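Local coordinates for ABC-type transport system, molybdenum-specific extracellular solute-binding protein (Clostridium difficile, PDB 4KD5) that probably binds molybdate or tungstate outside the cell and delivers it to an ABC-type importer, at residues 25-30 with 212-217; 48-53 with 73-78; 156-161 with 173-178. One frame throughout, in Å; residues are numbered along the deposited sequence. Where two conformers were deposited one is given.

Contact 1. Residues 25-30 with 212-217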
loop_
_atom_site.group_PDB
_atom_site.type_symbol
_atom_site.label_atom_id
_atom_site.label_comp_id
_atom_site.label_asym_id
_atom_site.label_seq_id
_atom_site.Cartn_x
_atom_site.Cartn_y
_atom_site.Cartn_z
ATOM N N GLU A 25 2.024 9.573 -18.841
ATOM C CA GLU A 25 0.714 10.097 -19.228
ATOM C C GLU A 25 -0.394 9.060 -19.060
ATOM O O GLU A 25 -1.550 9.409 -18.828
ATOM C CB GLU A 25 0.738 10.639 -20.665
ATOM C CG GLU A 25 0.232 9.667 -21.737
ATOM C CD GLU A 25 -1.094 10.105 -22.338
ATOM O OE1 GLU A 25 -1.450 9.616 -23.433
ATOM O OE2 GLU A 25 -1.786 10.933 -21.710
ATOM N N GLU A 26 -0.034 7.785 -19.161
ATOM C CA GLU A 26 -1.016 6.710 -19.081
ATOM C C GLU A 26 -1.307 6.305 -17.642
ATOM O O GLU A 26 -2.418 5.888 -17.324
ATOM C CB GLU A 26 -0.535 5.500 -19.888
ATOM C CG GLU A 26 -1.638 4.693 -20.550
ATOM C CD GLU A 26 -2.173 5.350 -21.808
ATOM O OE1 GLU A 26 -3.022 4.732 -22.484
ATOM O OE2 GLU A 26 -1.750 6.481 -22.124
ATOM N N TYR A 27 -0.307 6.424 -16.773
ATOM C CA TYR A 27 -0.499 6.117 -15.360
ATOM C C TYR A 27 -1.287 7.229 -14.694
ATOM O O TYR A 27 -2.037 6.994 -13.749
ATOM C CB TYR A 27 0.838 5.931 -14.644
ATOM C CG TYR A 27 0.690 5.307 -13.280
ATOM C CD1 TYR A 27 0.253 4.000 -13.148
ATOM C CD2 TYR A 27 0.987 6.018 -12.126
ATOM C CE1 TYR A 27 0.110 3.415 -11.913
ATOM C CE2 TYR A 27 0.849 5.439 -10.877
ATOM C CZ TYR A 27 0.410 4.135 -10.785
ATOM O OH TYR A 27 0.268 3.533 -9.562
ATOM N N LYS A 28 -1.100 8.446 -15.191
ATOM C CA LYS A 28 -1.801 9.604 -14.665
ATOM C C LYS A 28 -3.307 9.437 -14.853
ATOM O O LYS A 28 -4.099 9.923 -14.044
ATOM C CB LYS A 28 -1.305 10.881 -15.352
ATOM C CG LYS A 28 -1.838 12.166 -14.739
ATOM C CD LYS A 28 -1.472 12.267 -13.264
ATOM C CE LYS A 28 -2.173 13.444 -12.602
ATOM N NZ LYS A 28 -1.821 13.549 -11.158
ATOM N N LYS A 29 -3.690 8.727 -15.910
ATOM C CA LYS A 29 -5.099 8.504 -16.230
ATOM C C LYS A 29 -5.762 7.466 -15.327
ATOM O O LYS A 29 -6.981 7.457 -15.180
ATOM C CB LYS A 29 -5.250 8.108 -17.702
ATOM C CG LYS A 29 -4.943 9.238 -18.667
ATOM C CD LYS A 29 -4.565 8.737 -20.060
ATOM C CE LYS A 29 -5.726 8.066 -20.773
ATOM N NZ LYS A 29 -5.471 7.935 -22.239
ATOM N N VAL A 30 -4.952 6.604 -14.720
ATOM C CA VAL A 30 -5.460 5.558 -13.829
ATOM C C VAL A 30 -5.115 5.804 -12.355
ATOM O O VAL A 30 -5.503 5.030 -11.484
ATOM C CB VAL A 30 -4.971 4.153 -14.256
ATOM C CG1 VAL A 30 -5.566 3.768 -15.599
ATOM C CG2 VAL A 30 -3.454 4.123 -14.329
ATOM N N GLU A 212 4.912 -0.291 -10.092
ATOM C CA GLU A 212 5.634 -1.387 -10.731
ATOM C C GLU A 212 4.652 -2.373 -11.358
ATOM O O GLU A 212 4.899 -2.902 -12.443
ATOM C CB GLU A 212 6.546 -2.111 -9.734
ATOM C CG GLU A 212 7.388 -3.209 -10.374
ATOM C CD GLU A 212 8.177 -4.031 -9.372
ATOM O OE1 GLU A 212 8.311 -5.250 -9.598
ATOM O OE2 GLU A 212 8.671 -3.467 -8.373
ATOM N N GLU A 213 3.534 -2.624 -10.684
ATOM C CA GLU A 213 2.554 -3.559 -11.228
ATOM C C GLU A 213 1.819 -3.013 -12.448
ATOM O O GLU A 213 1.282 -3.779 -13.239
ATOM C CB GLU A 213 1.578 -4.047 -10.154
ATOM C CG GLU A 213 1.811 -5.498 -9.729
ATOM C CD GLU A 213 1.633 -6.494 -10.870
ATOM O OE1 GLU A 213 2.200 -7.603 -10.780
ATOM O OE2 GLU A 213 0.922 -6.180 -11.849
ATOM N N PHE A 214 1.811 -1.694 -12.613
ATOM C CA PHE A 214 1.255 -1.102 -13.825
ATOM C C PHE A 214 2.171 -1.422 -14.998
ATOM O O PHE A 214 1.714 -1.705 -16.103
ATOM C CB PHE A 214 1.093 0.413 -13.691
ATOM C CG PHE A 214 0.731 1.095 -14.979
ATOM C CD1 PHE A 214 -0.530 0.931 -15.534
ATOM C CD2 PHE A 214 1.648 1.902 -15.636
ATOM C CE1 PHE A 214 -0.871 1.556 -16.727
ATOM C CE2 PHE A 214 1.317 2.533 -16.827
ATOM C CZ PHE A 214 0.053 2.359 -17.373
ATOM N N LEU A 215 3.471 -1.374 -14.735
ATOM C CA LEU A 215 4.482 -1.681 -15.737
ATOM C C LEU A 215 4.392 -3.142 -16.166
ATOM O O LEU A 215 4.576 -3.466 -17.338
ATOM C CB LEU A 215 5.877 -1.379 -15.183
ATOM C CG LEU A 215 6.142 0.040 -14.682
ATOM C CD1 LEU A 215 7.554 0.174 -14.123
ATOM C CD2 LEU A 215 5.926 1.038 -15.799
ATOM N N LEU A 216 4.099 -4.014 -15.207
ATOM C CA LEU A 216 4.028 -5.451 -15.451
ATOM C C LEU A 216 2.641 -5.865 -15.938
ATOM O O LEU A 216 2.397 -7.038 -16.224
ATOM C CB LEU A 216 4.403 -6.222 -14.182
ATOM C CG LEU A 216 5.780 -5.930 -13.586
ATOM C CD1 LEU A 216 5.927 -6.537 -12.203
ATOM C CD2 LEU A 216 6.885 -6.448 -14.497
ATOM N N SER A 217 1.734 -4.896 -16.037
ATOM C CA SER A 217 0.361 -5.172 -16.463
ATOM C C SER A 217 0.227 -5.207 -17.984
ATOM O O SER A 217 1.111 -4.736 -18.705
ATOM C CB SER A 217 -0.601 -4.135 -15.882
ATOM O OG SER A 217 -0.514 -2.911 -16.588
#
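Phe214 and Tyr27 form the heart of a buried, almost wholly apolar helix-to-helix contact, which joins the C-terminal end of helix 17-28 to that of helix 205-215. Their backbones come closest at these same two residues, the CA atoms of Tyr27 and Phe214 being 7.6 Å apart. The two side chains slide past one another in opposite directions, and the rings meet obliquely, with centroids 5.1 Å apart and planes inclined at 54°. The touch is made chiefly by one ring carbon of the tyrosine: Tyr27 CD1 lies over a face of the Phe214 ring, displaced toward its rim, and reaches Phe214 CG at 3.5 Å. Beside it, Tyr27 CE1 sits 3.6 Å from Phe214 CB, the methylene that links ring and backbone. Phe214 holds its CG anti to the backbone N (chi1 171°), which directs the ring at helix 17-28. There the CB of Glu26 meets the ring edge near its plane, 4.1 Å from Phe214 CZ, while the bent remainder of that glutamate leads its carboxylate away from the aromatic cluster. Val30 CG2 adds a looser contact, 4.4 Å from Phe214 CE1.

In the alpha/beta fold of solute-binding proteins, these helices follow strands 6-13 and 193-198 of the sheet. Helix 205-215 packs on that sheet through Leu215 on Leu84 and Glu212 on Val196, and presents Phe214 to helix 17-28. Ile23 of helix 17-28 also packs on Phe214, and Phe211 meets Tyr27 edge-to-face. The phenol oxygen looks outward from this apolar cluster to a subunit boundary: Tyr27 OH is hydrogen-bonded to Lys210 NZ of the second subunit, and Val30 packs on Val30 of that same neighbour.

Contact 2. Residues 48-53 with 73-78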
loop_
_atom_site.group_PDB
_atom_site.type_symbol
_atom_site.label_atom_id
_atom_site.label_comp_id
_atom_site.label_asym_id
_atom_site.label_seq_id
_atom_site.Cartn_x
_atom_site.Cartn_y
_atom_site.Cartn_z
ATOM N N GLN A 48 25.365 3.220 -8.115
ATOM C CA GLN A 48 26.221 3.911 -7.151
ATOM C C GLN A 48 25.449 4.927 -6.311
ATOM O O GLN A 48 25.664 5.026 -5.105
ATOM C CB GLN A 48 27.391 4.588 -7.875
ATOM C CG GLN A 48 28.360 3.613 -8.527
ATOM C CD GLN A 48 29.006 4.168 -9.783
ATOM O OE1 GLN A 48 29.500 3.415 -10.623
ATOM N NE2 GLN A 48 29.008 5.490 -9.917
ATOM N N GLN A 49 24.552 5.673 -6.948
ATOM C CA GLN A 49 23.731 6.655 -6.240
ATOM C C GLN A 49 22.829 5.998 -5.199
ATOM O O GLN A 49 22.714 6.481 -4.073
ATOM C CB GLN A 49 22.891 7.473 -7.227
ATOM C CG GLN A 49 23.692 8.465 -8.047
ATOM C CD GLN A 49 24.455 9.452 -7.185
ATOM O OE1 GLN A 49 23.863 10.213 -6.420
ATOM N NE2 GLN A 49 25.780 9.437 -7.299
ATOM N N ILE A 50 22.189 4.902 -5.587
ATOM C CA ILE A 50 21.364 4.123 -4.672
ATOM C C ILE A 50 22.223 3.600 -3.516
ATOM O O ILE A 50 21.768 3.527 -2.374
ATOM C CB ILE A 50 20.668 2.959 -5.412
ATOM C CG1 ILE A 50 19.739 3.506 -6.494
ATOM C CG2 ILE A 50 19.889 2.079 -4.452
ATOM C CD1 ILE A 50 19.063 2.436 -7.323
ATOM N N GLU A 51 23.474 3.257 -3.819
ATOM C CA GLU A 51 24.413 2.791 -2.804
ATOM C C GLU A 51 24.852 3.919 -1.873
ATOM O O GLU A 51 25.222 3.669 -0.730
ATOM C CB GLU A 51 25.637 2.127 -3.456
ATOM C CG GLU A 51 25.370 0.764 -4.086
ATOM C CD GLU A 51 26.522 0.274 -4.955
ATOM O OE1 GLU A 51 27.125 1.100 -5.671
ATOM O OE2 GLU A 51 26.823 -0.938 -4.927
ATOM N N GLN A 52 24.819 5.155 -2.370
ATOM C CA GLN A 52 25.172 6.324 -1.566
ATOM C C GLN A 52 23.998 6.755 -0.691
ATOM O O GLN A 52 24.177 7.476 0.291
ATOM C CB GLN A 52 25.624 7.490 -2.459
ATOM C CG GLN A 52 26.934 7.242 -3.202
ATOM C CD GLN A 52 27.225 8.282 -4.272
ATOM O OE1 GLN A 52 26.647 9.368 -4.276
ATOM N NE2 GLN A 52 28.126 7.946 -5.190
ATOM N N GLY A 53 22.798 6.317 -1.055
ATOM C CA GLY A 53 21.606 6.648 -0.297
ATOM C C GLY A 53 20.743 7.719 -0.939
ATOM O O GLY A 53 19.972 8.395 -0.258
ATOM N N GLU A 73 23.786 -6.117 -1.227
ATOM C CA GLU A 73 23.966 -5.082 -0.217
ATOM C C GLU A 73 22.630 -4.726 0.438
ATOM O O GLU A 73 22.546 -3.782 1.225
ATOM C CB GLU A 73 24.616 -3.841 -0.840
ATOM C CG GLU A 73 25.958 -4.110 -1.524
ATOM C CD GLU A 73 26.340 -3.021 -2.518
ATOM O OE1 GLU A 73 25.440 -2.275 -2.955
ATOM O OE2 GLU A 73 27.536 -2.916 -2.863
ATOM N N LYS A 74 21.591 -5.488 0.094
ATOM C CA LYS A 74 20.261 -5.347 0.695
ATOM C C LYS A 74 19.632 -3.956 0.538
ATOM O O LYS A 74 18.967 -3.454 1.445
ATOM C CB LYS A 74 20.286 -5.785 2.167
ATOM C CG LYS A 74 20.500 -7.286 2.358
ATOM C CD LYS A 74 20.232 -7.706 3.797
ATOM C CE LYS A 74 19.872 -9.181 3.885
ATOM N NZ LYS A 74 18.720 -9.508 2.998
ATOM N N LEU A 75 19.829 -3.354 -0.630
ATOM C CA LEU A 75 19.286 -2.034 -0.918
ATOM C C LEU A 75 17.989 -2.138 -1.718
ATOM O O LEU A 75 17.427 -1.124 -2.142
ATOM C CB LEU A 75 20.315 -1.187 -1.669
ATOM C CG LEU A 75 21.612 -0.878 -0.918
ATOM C CD1 LEU A 75 22.608 -0.163 -1.810
ATOM C CD2 LEU A 75 21.332 -0.038 0.310
ATOM N N LEU A 76 17.507 -3.365 -1.905
ATOM C CA LEU A 76 16.288 -3.605 -2.673
ATOM C C LEU A 76 15.216 -4.278 -1.828
ATOM O O LEU A 76 15.528 -4.998 -0.873
ATOM C CB LEU A 76 16.580 -4.483 -3.893
ATOM C CG LEU A 76 17.543 -3.963 -4.957
ATOM C CD1 LEU A 76 17.620 -4.916 -6.137
ATOM C CD2 LEU A 76 17.118 -2.595 -5.431
ATOM N N VAL A 77 13.956 -4.029 -2.174
ATOM C CA VAL A 77 12.854 -4.843 -1.681
ATOM C C VAL A 77 12.851 -6.093 -2.565
ATOM O O VAL A 77 12.314 -6.071 -3.676
ATOM C CB VAL A 77 11.508 -4.097 -1.785
ATOM C CG1 VAL A 77 10.399 -4.897 -1.124
ATOM C CG2 VAL A 77 11.608 -2.728 -1.132
ATOM N N SER A 78 13.470 -7.164 -2.069
ATOM C CA SER A 78 13.782 -8.358 -2.862
ATOM C C SER A 78 12.620 -8.971 -3.647
ATOM O O SER A 78 12.776 -9.335 -4.814
ATOM C CB SER A 78 14.427 -9.431 -1.979
ATOM O OG SER A 78 15.662 -8.996 -1.454
#
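Leu75 inserts between Ile50 and Glu51, tying the last turn of helix 43-52 to the loop that leaves helix 65-72. Both helices finish in Schellman motifs whose C-prime residues, Gly53 and Lys74, have positive phi; the second of these turns the chain so that Leu75 faces the neighbouring helix. The contact lies on the alpha/beta lobe that also carries Ser43, a predicted molybdate ligand at the start of helix 43-52.

The tight part is apolar. Leu75 CD1 lies 3.6 Å from Glu51 CA and 3.7 Å from Glu51 CG, so the methyl rests on the helix backbone and on the aliphatic base of the glutamate, whose side chain crosses the leucine at about a right angle. Ile50 packs more loosely, its CG2 being 4.3 Å from Leu75 CB. Leu70 and Ile199 extend this core on the sides of Leu75 and Ile50 respectively.

Toward the more open side, where Glu73 is partly exposed, the contact turns polar. Glu51 keeps its CG beside the backbone N (chi1 -72°) and extends from there to the carboxylate of Glu73, the two planes being 39° apart. One of the two acids is probably protonated, which would ease their repulsion. Gln47 NE2 donates to Glu51 OE2 as well, and Ala42 of the third subunit packs on Glu73. Glu51 OE2 lies 2.8 Å from Glu73 OE1, and its 2.9 Å approach to Glu73 OE2 is a plain close contact of two acceptors.

Contact 3. Residues 156-161 with 173-178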
loop_
_atom_site.group_PDB
_atom_site.type_symbol
_atom_site.label_atom_id
_atom_site.label_comp_id
_atom_site.label_asym_id
_atom_site.label_seq_id
_atom_site.Cartn_x
_atom_site.Cartn_y
_atom_site.Cartn_z
ATOM N N TRP A 156 24.873 3.754 -41.213
ATOM C CA TRP A 156 25.642 3.041 -42.230
ATOM C C TRP A 156 24.729 2.221 -43.128
ATOM O O TRP A 156 24.901 2.187 -44.346
ATOM C CB TRP A 156 26.655 2.100 -41.567
ATOM C CG TRP A 156 27.778 2.791 -40.862
ATOM C CD1 TRP A 156 28.019 4.133 -40.817
ATOM C CD2 TRP A 156 28.825 2.164 -40.096
ATOM N NE1 TRP A 156 29.150 4.380 -40.072
ATOM C CE2 TRP A 156 29.655 3.201 -39.623
ATOM C CE3 TRP A 156 29.128 0.843 -39.778
ATOM C CZ2 TRP A 156 30.785 2.933 -38.836
ATOM C CZ3 TRP A 156 30.246 0.588 -38.998
ATOM C CH2 TRP A 156 31.060 1.628 -38.537
ATOM N N VAL A 157 23.761 1.555 -42.505
ATOM C CA VAL A 157 22.834 0.679 -43.211
ATOM C C VAL A 157 21.866 1.492 -44.070
ATOM O O VAL A 157 21.535 1.100 -45.188
ATOM C CB VAL A 157 22.071 -0.218 -42.218
ATOM C CG1 VAL A 157 21.047 -1.042 -42.932
ATOM C CG2 VAL A 157 23.039 -1.131 -41.478
ATOM N N GLN A 158 21.431 2.631 -43.542
ATOM C CA GLN A 158 20.556 3.553 -44.267
ATOM C C GLN A 158 21.242 4.128 -45.501
ATOM O O GLN A 158 20.614 4.318 -46.538
ATOM C CB GLN A 158 20.135 4.708 -43.352
ATOM C CG GLN A 158 18.704 4.646 -42.845
ATOM C CD GLN A 158 18.402 5.726 -41.820
ATOM O OE1 GLN A 158 18.221 5.438 -40.635
ATOM N NE2 GLN A 158 18.344 6.974 -42.271
ATOM N N SER A 159 22.534 4.408 -45.371
ATOM C CA SER A 159 23.301 5.052 -46.431
ATOM C C SER A 159 23.899 4.040 -47.399
ATOM O O SER A 159 24.485 4.420 -48.414
ATOM C CB SER A 159 24.416 5.917 -45.839
ATOM O OG SER A 159 25.373 5.122 -45.167
ATOM N N GLY A 160 23.764 2.755 -47.083
ATOM C CA GLY A 160 24.243 1.705 -47.966
ATOM C C GLY A 160 25.698 1.335 -47.758
ATOM O O GLY A 160 26.211 0.418 -48.403
ATOM N N ASN A 161 26.365 2.053 -46.859
ATOM C CA ASN A 161 27.758 1.772 -46.530
ATOM C C ASN A 161 27.924 0.361 -45.982
ATOM O O ASN A 161 28.956 -0.274 -46.176
ATOM C CB ASN A 161 28.289 2.796 -45.527
ATOM C CG ASN A 161 28.710 4.095 -46.188
ATOM O OD1 ASN A 161 27.872 4.921 -46.558
ATOM N ND2 ASN A 161 30.016 4.287 -46.329
ATOM N N VAL A 173 12.178 1.248 -34.260
ATOM C CA VAL A 173 10.863 1.895 -34.275
ATOM C C VAL A 173 10.952 3.344 -34.751
ATOM O O VAL A 173 11.973 4.009 -34.555
ATOM C CB VAL A 173 10.145 1.826 -32.900
ATOM C CG1 VAL A 173 9.752 0.396 -32.569
ATOM C CG2 VAL A 173 11.029 2.391 -31.802
ATOM N N ASN A 174 9.886 3.808 -35.397
ATOM C CA ASN A 174 9.808 5.167 -35.944
ATOM C C ASN A 174 10.839 5.436 -37.044
ATOM O O ASN A 174 11.291 6.568 -37.211
ATOM C CB ASN A 174 9.903 6.217 -34.824
ATOM C CG ASN A 174 9.230 7.528 -35.186
ATOM O OD1 ASN A 174 9.856 8.426 -35.749
ATOM N ND2 ASN A 174 7.948 7.647 -34.857
ATOM N N ASN A 175 11.191 4.396 -37.799
ATOM C CA ASN A 175 12.148 4.523 -38.906
ATOM C C ASN A 175 11.786 3.648 -40.113
ATOM O O ASN A 175 11.963 2.425 -40.087
ATOM C CB ASN A 175 13.579 4.221 -38.429
ATOM C CG ASN A 175 14.647 4.721 -39.400
ATOM O OD1 ASN A 175 14.344 5.323 -40.433
ATOM N ND2 ASN A 175 15.908 4.480 -39.059
ATOM N N ASP A 176 11.282 4.284 -41.169
ATOM C CA ASP A 176 10.884 3.574 -42.385
ATOM C C ASP A 176 12.033 3.441 -43.383
ATOM O O ASP A 176 11.939 2.685 -44.352
ATOM C CB ASP A 176 9.698 4.274 -43.053
ATOM C CG ASP A 176 9.984 5.731 -43.371
ATOM O OD1 ASP A 176 10.523 6.441 -42.495
ATOM O OD2 ASP A 176 9.667 6.170 -44.498
ATOM N N LYS A 177 13.116 4.173 -43.138
ATOM C CA LYS A 177 14.270 4.164 -44.035
ATOM C C LYS A 177 14.988 2.821 -43.989
ATOM O O LYS A 177 15.598 2.397 -44.970
ATOM C CB LYS A 177 15.244 5.281 -43.663
ATOM C CG LYS A 177 14.600 6.647 -43.498
ATOM C CD LYS A 177 13.728 7.011 -44.690
ATOM C CE LYS A 177 13.014 8.340 -44.462
ATOM N NZ LYS A 177 11.925 8.572 -45.456
ATOM N N ILE A 178 14.915 2.162 -42.837
ATOM C CA ILE A 178 15.441 0.812 -42.683
ATOM C C ILE A 178 14.284 -0.168 -42.580
ATOM O O ILE A 178 13.131 0.238 -42.428
ATOM C CB ILE A 178 16.303 0.670 -41.419
ATOM C CG1 ILE A 178 15.467 0.911 -40.165
ATOM C CG2 ILE A 178 17.480 1.621 -41.456
ATOM C CD1 ILE A 178 15.478 -0.252 -39.205
#
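An Asx turn at Asn175, in the loop before strand 178-183, presents its amide to Gln158 near the end of helix 150-159. The turn is closed by Lys177 N, which donates to Asn175 OD1 over 3.2 Å; with OD1 occupied in this way, the rotation of the amide is set and ND2 points across to the helix. With CG trans to the backbone N (chi1 -163°), Asn175 swings its amide toward the helix, where ND2 gives a nearly straight hydrogen bond to Gln158 OE1, 3.0 Å long with an N-H...O angle of 174°. The acceptor lies in the plane of the asparagine amide, yet the donor stands 45° above the carbonyl plane of Gln158, off its lone pairs, and the two amides are turned almost perpendicular to each other.

Nearer the backbone, the extended Gln158 chain lies over the start of the strand: its CG touches Ile178 CG2 at 3.5 Å and Lys177 CB at 3.6 Å. Gln158 therefore offers methylene to the apolar atoms and oxygen to the asparagine. Since Gln158 is exposed and Asn175 partly so, their single amide-amide bond may be open to competition from water, whereas Ile178, alongside Gln158 CG, is buried.

How the contacts relate
Contacts 1 and 2 share one lobe of the molecule, their centres 24 Å apart, whereas contact 3 belongs to the other lobe, with its centre 33 Å from contact 1 and 40 Å from contact 2. Along the chain contact 2 closes first and contact 3 follows, both within the long span that contact 1 brackets from helix 17-28 to helix 205-215. The chain thus leaves the first lobe, builds the second and returns, as in two-lobed binding proteins of this class. Contacts 1 and 2 also border different neighbouring subunits, the second and the third, while no other chain of the assembly touches the segments of contact 3.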